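Local coordinates for toll-like receptor 13 (PDB 4Z0C), which recognises bacterial 23S ribosomal RNA as an innate immune receptor and signals through MYD88 and TRAF6 to activate NF-kappa-B, its leucine-rich-repeat ectodomain being the part described, at residues D567-D572 and N595-Q600; V220-L225 and K246-L251. All blocks are in the same frame, centred on the assembly; numbering follows the deposited sequence.

Interaction 1 (D567-D572 and N595-Q600); sequences DHHQFD and NASLFQ. With nucleotides of chain D.
Ser597 OG receives the N-H of His569 NE2 over 2.8 Å, and the same hydroxyl bonds to Asn595 OD1. The oxygen lies at the ring edge, close to the imidazole plane, and the N-H points almost straight at it (167°). The contact joins equivalent loops of consecutive leucine-rich repeats, each following a short outer strand. In the second loop Asn595 forms an Asx turn: its OD1 also accepts Ser597 N, in the carbonyl plane, at 2.8 Å. Two bonds from Ser597 thus fix the amide's rotation. Asn595 ND2 crosses the contact to give a 2.8 Å bond to Asp567 O, which lies nearly in the amide plane. With CG anti to the backbone N (chi1 -179°), the Asn595 side chain extends toward the 567-572 loop.

Deeper in, Leu598 presents CG and CD2 to the CD2-CE2 side of the Phe571 ring, CG coming to 3.7 Å from Phe571 CD2. Phe599 CE1 meets that ring near its plane, at the edge. Leu566 and Leu580 continue this apolar layer into the solenoid core.

Beyond the paired loops lies the ligand. Asp567, whose carbonyl is held by Asn595, turns its carboxylate to the pairing edge of cytidine C10 of the RNA, chain D: N4 donates to Asp567 OD1 over 3.1 Å, at 165°. Asp567 OD2 stands 2.7 Å from C10 N3, which would probably require a proton on one of them.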
ATOM      1  N   ASP A 567     -19.963 -11.734 -10.910  1.00 38.42           N
ATOM      2  CA  ASP A 567     -20.621 -12.148 -12.143  1.00 35.19           C
ATOM      3  C   ASP A 567     -21.772 -13.103 -11.916  1.00 38.41           C
ATOM      4  O   ASP A 567     -22.658 -13.211 -12.752  1.00 40.86           O
ATOM      5  CB  ASP A 567     -19.636 -12.849 -13.092  1.00 38.35           C
ATOM      6  CG  ASP A 567     -18.444 -11.992 -13.457  1.00 37.81           C
ATOM      7  OD1 ASP A 567     -18.537 -10.745 -13.432  1.00 37.28           O
ATOM      8  OD2 ASP A 567     -17.412 -12.587 -13.818  1.00 37.85           O
ATOM      9  N   HIS A 568     -21.736 -13.836 -10.812  1.00 37.79           N
ATOM     10  CA  HIS A 568     -22.666 -14.949 -10.637  1.00 39.42           C
ATOM     11  C   HIS A 568     -23.682 -14.737  -9.497  1.00 40.83           C
ATOM     12  O   HIS A 568     -24.434 -13.766  -9.516  1.00 33.22           O
ATOM     13  CB  HIS A 568     -21.873 -16.245 -10.469  1.00 38.63           C
ATOM     14  CG  HIS A 568     -20.890 -16.488 -11.572  1.00 43.95           C
ATOM     15  ND1 HIS A 568     -21.274 -16.700 -12.881  1.00 42.45           N
ATOM     16  CD2 HIS A 568     -19.533 -16.513 -11.569  1.00 40.84           C
ATOM     17  CE1 HIS A 568     -20.201 -16.869 -13.631  1.00 37.61           C
ATOM     18  NE2 HIS A 568     -19.133 -16.757 -12.858  1.00 43.15           N
ATOM     19  N   HIS A 569     -23.705 -15.629  -8.511  1.00 39.81           N
ATOM     20  CA  HIS A 569     -24.645 -15.476  -7.401  1.00 36.61           C
ATOM     21  C   HIS A 569     -23.941 -15.552  -6.049  1.00 34.54           C
ATOM     22  O   HIS A 569     -24.371 -16.259  -5.130  1.00 28.71           O
ATOM     23  CB  HIS A 569     -25.783 -16.484  -7.519  1.00 33.77           C
ATOM     24  CG  HIS A 569     -26.792 -16.112  -8.563  1.00 58.82           C
ATOM     25  ND1 HIS A 569     -27.433 -17.043  -9.352  1.00 69.00           N
ATOM     26  CD2 HIS A 569     -27.255 -14.900  -8.958  1.00 64.20           C
ATOM     27  CE1 HIS A 569     -28.257 -16.422 -10.180  1.00 71.21           C
ATOM     28  NE2 HIS A 569     -28.164 -15.122  -9.964  1.00 67.15           N
ATOM     29  N   GLN A 570     -22.866 -14.775  -5.949  1.00 36.23           N
ATOM     30  CA  GLN A 570     -21.964 -14.769  -4.797  1.00 33.72           C
ATOM     31  C   GLN A 570     -22.613 -14.392  -3.469  1.00 32.49           C
ATOM     32  O   GLN A 570     -22.155 -14.839  -2.424  1.00 35.02           O
ATOM     33  CB  GLN A 570     -20.772 -13.852  -5.076  1.00 35.43           C
ATOM     34  CG  GLN A 570     -19.687 -14.500  -5.931  1.00 33.31           C
ATOM     35  CD  GLN A 570     -19.805 -14.240  -7.433  1.00 30.32           C
ATOM     36  OE1 GLN A 570     -20.837 -13.791  -7.945  1.00 25.03           O
ATOM     37  NE2 GLN A 570     -18.718 -14.525  -8.152  1.00 30.71           N
ATOM     38  N   PHE A 571     -23.669 -13.577  -3.502  1.00 28.73           N
ATOM     39  CA  PHE A 571     -24.315 -13.132  -2.267  1.00 26.27           C
ATOM     40  C   PHE A 571     -25.408 -14.073  -1.760  1.00 26.99           C
ATOM     41  O   PHE A 571     -25.986 -13.831  -0.709  1.00 33.23           O
ATOM     42  CB  PHE A 571     -24.863 -11.703  -2.404  1.00 22.88           C
ATOM     43  CG  PHE A 571     -23.791 -10.661  -2.548  1.00 26.64           C
ATOM     44  CD1 PHE A 571     -22.477 -10.940  -2.168  1.00 21.60           C
ATOM     45  CD2 PHE A 571     -24.082  -9.416  -3.076  1.00 25.78           C
ATOM     46  CE1 PHE A 571     -21.481  -9.988  -2.318  1.00 22.85           C
ATOM     47  CE2 PHE A 571     -23.091  -8.459  -3.230  1.00 21.31           C
ATOM     48  CZ  PHE A 571     -21.792  -8.744  -2.854  1.00 18.71           C
ATOM     49  N   ASP A 572     -25.666 -15.159  -2.480  1.00 26.80           N
ATOM     50  CA  ASP A 572     -26.731 -16.086  -2.084  1.00 26.98           C
ATOM     51  C   ASP A 572     -26.656 -16.646  -0.667  1.00 28.08           C
ATOM     52  O   ASP A 572     -27.698 -16.854  -0.040  1.00 35.79           O
ATOM     53  CB  ASP A 572     -26.891 -17.220  -3.095  1.00 40.64           C
ATOM     54  CG  ASP A 572     -27.776 -16.838  -4.276  1.00 48.23           C
ATOM     55  OD1 ASP A 572     -28.053 -15.628  -4.460  1.00 41.78           O
ATOM     56  OD2 ASP A 572     -28.173 -17.756  -5.035  1.00 57.62           O
ATOM     57  N   ASN A 595     -24.021  -9.144 -11.221  1.00 32.30           N
ATOM     58  CA  ASN A 595     -25.001  -9.954 -11.933  1.00 28.96           C
ATOM     59  C   ASN A 595     -26.382  -9.339 -11.742  1.00 34.02           C
ATOM     60  O   ASN A 595     -26.686  -8.797 -10.673  1.00 33.88           O
ATOM     61  CB  ASN A 595     -24.970 -11.399 -11.422  1.00 29.53           C
ATOM     62  CG  ASN A 595     -25.964 -12.318 -12.147  1.00 35.84           C
ATOM     63  OD1 ASN A 595     -27.182 -12.182 -11.989  1.00 36.08           O
ATOM     64  ND2 ASN A 595     -25.442 -13.273 -12.925  1.00 37.69           N
ATOM     65  N   ALA A 596     -27.207  -9.404 -12.783  1.00 32.51           N
ATOM     66  CA  ALA A 596     -28.518  -8.752 -12.759  1.00 31.06           C
ATOM     67  C   ALA A 596     -29.347  -9.187 -11.551  1.00 32.72           C
ATOM     68  O   ALA A 596     -30.064  -8.380 -10.975  1.00 36.47           O
ATOM     69  CB  ALA A 596     -29.273  -9.013 -14.050  1.00 26.16           C
ATOM     70  N   SER A 597     -29.223 -10.447 -11.143  1.00 29.26           N
ATOM     71  CA  SER A 597     -30.005 -10.946 -10.016  1.00 31.49           C
ATOM     72  C   SER A 597     -29.185 -11.167  -8.738  1.00 35.54           C
ATOM     73  O   SER A 597     -29.595 -11.935  -7.869  1.00 34.04           O
ATOM     74  CB  SER A 597     -30.718 -12.245 -10.409  1.00 39.86           C
ATOM     75  OG  SER A 597     -29.819 -13.171 -10.998  1.00 46.29           O
ATOM     76  N   LEU A 598     -28.050 -10.478  -8.622  1.00 37.51           N
ATOM     77  CA  LEU A 598     -27.130 -10.646  -7.487  1.00 36.88           C
ATOM     78  C   LEU A 598     -27.759 -10.371  -6.109  1.00 35.65           C
ATOM     79  O   LEU A 598     -27.459 -11.067  -5.133  1.00 29.23           O
ATOM     80  CB  LEU A 598     -25.905  -9.743  -7.679  1.00 33.69           C
ATOM     81  CG  LEU A 598     -24.753  -9.855  -6.675  1.00 32.30           C
ATOM     82  CD1 LEU A 598     -24.066 -11.205  -6.779  1.00 21.23           C
ATOM     83  CD2 LEU A 598     -23.781  -8.728  -6.919  1.00 29.82           C
ATOM     84  N   PHE A 599     -28.643  -9.375  -6.044  1.00 35.58           N
ATOM     85  CA  PHE A 599     -29.250  -8.953  -4.781  1.00 39.69           C
ATOM     86  C   PHE A 599     -30.530  -9.710  -4.402  1.00 37.90           C
ATOM     87  O   PHE A 599     -31.221  -9.328  -3.460  1.00 37.67           O
ATOM     88  CB  PHE A 599     -29.574  -7.458  -4.819  1.00 39.46           C
ATOM     89  CG  PHE A 599     -28.378  -6.578  -4.974  1.00 39.67           C
ATOM     90  CD1 PHE A 599     -27.276  -6.735  -4.167  1.00 40.44           C
ATOM     91  CD2 PHE A 599     -28.354  -5.591  -5.943  1.00 43.33           C
ATOM     92  CE1 PHE A 599     -26.177  -5.913  -4.323  1.00 43.69           C
ATOM     93  CE2 PHE A 599     -27.260  -4.768  -6.099  1.00 42.03           C
ATOM     94  CZ  PHE A 599     -26.171  -4.929  -5.289  1.00 40.68           C
ATOM     95  N   GLN A 600     -30.856 -10.767  -5.129  1.00 36.78           N
ATOM     96  CA  GLN A 600     -32.142 -11.445  -4.934  1.00 39.88           C
ATOM     97  C   GLN A 600     -32.405 -11.996  -3.544  1.00 42.57           C
ATOM     98  O   GLN A 600     -33.540 -12.000  -3.082  1.00 49.49           O
ATOM     99  CB  GLN A 600     -32.313 -12.566  -5.941  1.00 51.76           C
ATOM    100  CG  GLN A 600     -32.903 -12.107  -7.242  1.00 67.50           C
ATOM    101  CD  GLN A 600     -33.270 -13.271  -8.127  1.00 71.77           C
ATOM    102  OE1 GLN A 600     -32.604 -14.317  -8.110  1.00 71.68           O
ATOM    103  NE2 GLN A 600     -34.345 -13.114  -8.886  1.00 66.69           N
TER
ATOM    104  P     C D  10      -9.901  -9.517 -19.566  1.00 39.18           P
ATOM    105  OP1   C D  10      -9.547 -10.755 -20.293  1.00 39.37           O
ATOM    106  OP2   C D  10     -11.005  -8.659 -20.077  1.00 38.69           O
ATOM    107  O5'   C D  10     -10.222  -9.924 -18.066  1.00 37.42           O
ATOM    108  C5'   C D  10      -9.264 -10.648 -17.304  1.00 28.15           C
ATOM    109  C4'   C D  10      -9.856 -11.914 -16.750  1.00 32.27           C
ATOM    110  O4'   C D  10     -10.904 -11.563 -15.803  1.00 27.40           O
ATOM    111  C3'   C D  10     -10.497 -12.850 -17.783  1.00 32.05           C
ATOM    112  O3'   C D  10     -10.237 -14.209 -17.425  1.00 43.05           O
ATOM    113  C2'   C D  10     -11.988 -12.555 -17.633  1.00 28.84           C
ATOM    114  O2'   C D  10     -12.827 -13.638 -17.967  1.00 23.56           O
ATOM    115  C1'   C D  10     -12.099 -12.228 -16.142  1.00 29.64           C
ATOM    116  N1    C D  10     -13.234 -11.352 -15.829  1.00 32.06           N
ATOM    117  C2    C D  10     -14.369 -11.908 -15.219  1.00 31.69           C
ATOM    118  O2    C D  10     -14.392 -13.110 -14.915  1.00 30.99           O
ATOM    119  N3    C D  10     -15.424 -11.114 -14.961  1.00 30.09           N
ATOM    120  C4    C D  10     -15.392  -9.826 -15.296  1.00 37.20           C
ATOM    121  N4    C D  10     -16.481  -9.097 -15.008  1.00 44.98           N
ATOM    122  C5    C D  10     -14.256  -9.233 -15.928  1.00 30.90           C
ATOM    123  C6    C D  10     -13.203 -10.023 -16.171  1.00 31.77           C
TER
HETATM  124  O   HOH W   1     -25.966 -13.385  -5.519  1.00 30.06           O
HETATM  125  O   HOH W   2     -28.485 -12.781  -3.305  1.00 32.78           O

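Interaction 2 (V220-L225 and K246-L251); sequences VYLKTL and KHLQNL
Lys223 lays its CB over one face of the His247 imidazole, a CH-pi contact in which CB stands 3.5 Å from the ring centroid and 24° off the ring normal. The offset is toward the CD2-NE2 side, as the 3.3 Å from Lys223 CB to His247 CD2 confirms. Lys223 CD follows near the same two ring atoms, but the bent chain then carries its end away, leaving NZ 5.0 Å from His247 NE2.

Tyr221 meets the imidazole differently. The two rings approach obliquely, their planes inclined at 60° and their centroids 5.3 Å apart, and the nearest approach joins Tyr221 CE1 to His247 CE1 at 4.1 Å. His247 has its CB directed at the opposite loop and its CG anti to its own carbonyl carbon (chi1 -63°), which brings His247 CG to 3.6 Å from Lys223 N.

On the buried side, Leu222 CD1 touches Leu248 CD2 at 3.8 Å, adding to the hydrophobic interior of the leucine-rich-repeat solenoid. Leu222 also packs on Leu231 of strand 230-232, while strand 220-221 pairs in parallel with strand 194-195 and the 3-10 segment containing His247 leads on toward strand 253-255.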
ATOM      1  N   VAL A 220       2.292  32.294  46.400  1.00 52.00           N
ATOM      2  CA  VAL A 220       1.326  31.204  46.293  1.00 43.25           C
ATOM      3  C   VAL A 220       0.423  31.121  47.511  1.00 43.89           C
ATOM      4  O   VAL A 220       0.902  31.082  48.642  1.00 52.97           O
ATOM      5  CB  VAL A 220       2.030  29.845  46.172  1.00 56.56           C
ATOM      6  CG1 VAL A 220       0.997  28.744  45.982  1.00 59.79           C
ATOM      7  CG2 VAL A 220       3.028  29.850  45.021  1.00 60.41           C
ATOM      8  N   TYR A 221      -0.884  31.084  47.297  1.00 42.98           N
ATOM      9  CA  TYR A 221      -1.805  30.977  48.416  1.00 45.16           C
ATOM     10  C   TYR A 221      -3.047  30.200  48.034  1.00 43.97           C
ATOM     11  O   TYR A 221      -3.873  30.681  47.252  1.00 35.21           O
ATOM     12  CB  TYR A 221      -2.207  32.368  48.921  1.00 46.77           C
ATOM     13  CG  TYR A 221      -3.022  32.338  50.199  1.00 52.41           C
ATOM     14  CD1 TYR A 221      -2.396  32.277  51.445  1.00 51.31           C
ATOM     15  CD2 TYR A 221      -4.416  32.372  50.164  1.00 56.88           C
ATOM     16  CE1 TYR A 221      -3.133  32.248  52.620  1.00 49.32           C
ATOM     17  CE2 TYR A 221      -5.165  32.348  51.339  1.00 53.62           C
ATOM     18  CZ  TYR A 221      -4.514  32.288  52.564  1.00 51.33           C
ATOM     19  OH  TYR A 221      -5.245  32.259  53.732  1.00 50.21           O
ATOM     20  N   LEU A 222      -3.208  29.028  48.646  1.00 49.57           N
ATOM     21  CA  LEU A 222      -4.245  28.088  48.226  1.00 50.35           C
ATOM     22  C   LEU A 222      -5.198  27.641  49.351  1.00 54.77           C
ATOM     23  O   LEU A 222      -6.010  26.738  49.138  1.00 50.54           O
ATOM     24  CB  LEU A 222      -3.598  26.856  47.574  1.00 47.00           C
ATOM     25  CG  LEU A 222      -2.639  27.046  46.384  1.00 44.76           C
ATOM     26  CD1 LEU A 222      -2.073  25.703  45.960  1.00 40.78           C
ATOM     27  CD2 LEU A 222      -3.300  27.750  45.200  1.00 39.54           C
ATOM     28  N   LYS A 223      -5.076  28.246  50.539  1.00 62.13           N
ATOM     29  CA  LYS A 223      -5.956  27.962  51.693  1.00 60.89           C
ATOM     30  C   LYS A 223      -7.421  27.986  51.316  1.00 48.10           C
ATOM     31  O   LYS A 223      -8.229  27.140  51.726  1.00 45.13           O
ATOM     32  CB  LYS A 223      -5.729  29.010  52.790  1.00 72.81           C
ATOM     33  CG  LYS A 223      -6.963  29.318  53.647  1.00 74.80           C
ATOM     34  CD  LYS A 223      -6.966  28.562  54.961  1.00 75.93           C
ATOM     35  CE  LYS A 223      -7.494  29.439  56.086  1.00 76.09           C
ATOM     36  NZ  LYS A 223      -6.658  29.351  57.320  1.00 79.19           N
ATOM     37  N   THR A 224      -7.731  28.960  50.480  1.00 42.85           N
ATOM     38  CA  THR A 224      -9.069  29.219  50.018  1.00 42.63           C
ATOM     39  C   THR A 224      -9.645  28.127  49.079  1.00 63.58           C
ATOM     40  O   THR A 224     -10.809  28.210  48.661  1.00 61.34           O
ATOM     41  CB  THR A 224      -9.072  30.598  49.353  1.00 52.29           C
ATOM     42  OG1 THR A 224     -10.313  31.255  49.602  1.00 59.68           O
ATOM     43  CG2 THR A 224      -8.876  30.460  47.889  1.00 48.98           C
ATOM     44  N   LEU A 225      -8.837  27.118  48.742  1.00 55.70           N
ATOM     45  CA  LEU A 225      -9.324  25.955  47.982  1.00 55.63           C
ATOM     46  C   LEU A 225      -9.239  24.674  48.821  1.00 56.40           C
ATOM     47  O   LEU A 225      -8.380  23.815  48.583  1.00 50.18           O
ATOM     48  CB  LEU A 225      -8.536  25.762  46.684  1.00 43.72           C
ATOM     49  CG  LEU A 225      -8.089  26.985  45.885  1.00 39.09           C
ATOM     50  CD1 LEU A 225      -7.329  26.520  44.646  1.00 43.84           C
ATOM     51  CD2 LEU A 225      -9.253  27.838  45.484  1.00 33.90           C
ATOM     52  N   LYS A 246      -0.271  22.400  54.547  1.00 54.46           N
ATOM     53  CA  LYS A 246      -1.462  22.690  55.340  1.00 57.35           C
ATOM     54  C   LYS A 246      -2.631  23.101  54.471  1.00 59.30           C
ATOM     55  O   LYS A 246      -3.787  22.833  54.799  1.00 65.06           O
ATOM     56  CB  LYS A 246      -1.184  23.762  56.400  1.00 59.81           C
ATOM     57  CG  LYS A 246      -0.998  23.184  57.796  1.00 62.73           C
ATOM     58  CD  LYS A 246      -2.234  23.415  58.691  1.00 75.23           C
ATOM     59  CE  LYS A 246      -3.579  23.021  58.027  1.00 64.16           C
ATOM     60  NZ  LYS A 246      -3.778  21.544  57.870  1.00 56.37           N
ATOM     61  N   HIS A 247      -2.332  23.765  53.364  1.00 57.62           N
ATOM     62  CA  HIS A 247      -3.379  24.203  52.458  1.00 58.04           C
ATOM     63  C   HIS A 247      -3.764  23.148  51.418  1.00 52.25           C
ATOM     64  O   HIS A 247      -4.598  23.414  50.556  1.00 46.36           O
ATOM     65  CB  HIS A 247      -2.965  25.509  51.783  1.00 62.29           C
ATOM     66  CG  HIS A 247      -2.775  26.640  52.744  1.00 69.77           C
ATOM     67  ND1 HIS A 247      -1.834  27.629  52.560  1.00 73.45           N
ATOM     68  CD2 HIS A 247      -3.417  26.941  53.901  1.00 65.46           C
ATOM     69  CE1 HIS A 247      -1.899  28.487  53.565  1.00 68.02           C
ATOM     70  NE2 HIS A 247      -2.857  28.096  54.387  1.00 62.26           N
ATOM     71  N   LEU A 248      -3.165  21.960  51.506  1.00 46.22           N
ATOM     72  CA  LEU A 248      -3.372  20.915  50.491  1.00 45.37           C
ATOM     73  C   LEU A 248      -3.707  19.551  51.085  1.00 43.40           C
ATOM     74  O   LEU A 248      -3.292  18.528  50.552  1.00 38.10           O
ATOM     75  CB  LEU A 248      -2.119  20.778  49.615  1.00 30.52           C
ATOM     76  CG  LEU A 248      -1.724  22.068  48.885  1.00 34.39           C
ATOM     77  CD1 LEU A 248      -0.282  22.018  48.358  1.00 34.90           C
ATOM     78  CD2 LEU A 248      -2.718  22.377  47.765  1.00 29.07           C
ATOM     79  N   GLN A 249      -4.445  19.524  52.186  1.00 38.40           N
ATOM     80  CA  GLN A 249      -4.658  18.260  52.882  1.00 39.26           C
ATOM     81  C   GLN A 249      -5.671  17.365  52.181  1.00 37.62           C
ATOM     82  O   GLN A 249      -5.777  16.180  52.495  1.00 46.06           O
ATOM     83  CB  GLN A 249      -5.055  18.483  54.342  1.00 38.03           C
ATOM     84  CG  GLN A 249      -3.936  19.012  55.225  1.00 40.43           C
ATOM     85  CD  GLN A 249      -2.843  18.000  55.474  1.00 49.66           C
ATOM     86  OE1 GLN A 249      -3.060  16.991  56.148  1.00 52.95           O
ATOM     87  NE2 GLN A 249      -1.641  18.291  54.983  1.00 50.11           N
ATOM     88  N   ASN A 250      -6.420  17.919  51.240  1.00 32.88           N
ATOM     89  CA  ASN A 250      -7.321  17.088  50.447  1.00 33.88           C
ATOM     90  C   ASN A 250      -6.747  16.599  49.107  1.00 26.53           C
ATOM     91  O   ASN A 250      -7.417  15.890  48.375  1.00 30.12           O
ATOM     92  CB  ASN A 250      -8.658  17.800  50.219  1.00 51.69           C
ATOM     93  CG  ASN A 250      -9.619  17.603  51.375  1.00 59.10           C
ATOM     94  OD1 ASN A 250      -9.776  16.489  51.882  1.00 61.31           O
ATOM     95  ND2 ASN A 250     -10.260  18.689  51.808  1.00 54.95           N
ATOM     96  N   LEU A 251      -5.513  16.983  48.802  1.00 32.25           N
ATOM     97  CA  LEU A 251      -4.920  16.695  47.513  1.00 36.77           C
ATOM     98  C   LEU A 251      -4.734  15.186  47.279  1.00 41.86           C
ATOM     99  O   LEU A 251      -4.184  14.480  48.125  1.00 47.86           O
ATOM    100  CB  LEU A 251      -3.598  17.448  47.355  1.00 36.11           C
ATOM    101  CG  LEU A 251      -3.263  17.806  45.898  1.00 37.19           C
ATOM    102  CD1 LEU A 251      -4.213  18.871  45.379  1.00 29.50           C
ATOM    103  CD2 LEU A 251      -1.817  18.245  45.736  1.00 40.55           C
TER

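How the interactions relate
Both contacts join successive turns of the same leucine-rich-repeat solenoid, but at distant places on the ring. Interaction 2 comes first along the chain, between segments on either side of strand 230-232 in the sequence; interaction 1 follows more than 300 residues later, with strand 579-581 between its segments. Their centres are 72 Å apart, the nearest atoms about 58 Å, and they lie on opposite sides of the chain's centre, each about 36 Å from it. Both lie beside the long series of parallel repeat strands without touching each other. Their settings differ: 567-572 meets the RNA directly, whereas interaction 2 is about 30 Å from it at the nearest atom, and no hydrogen bond crosses between its segments.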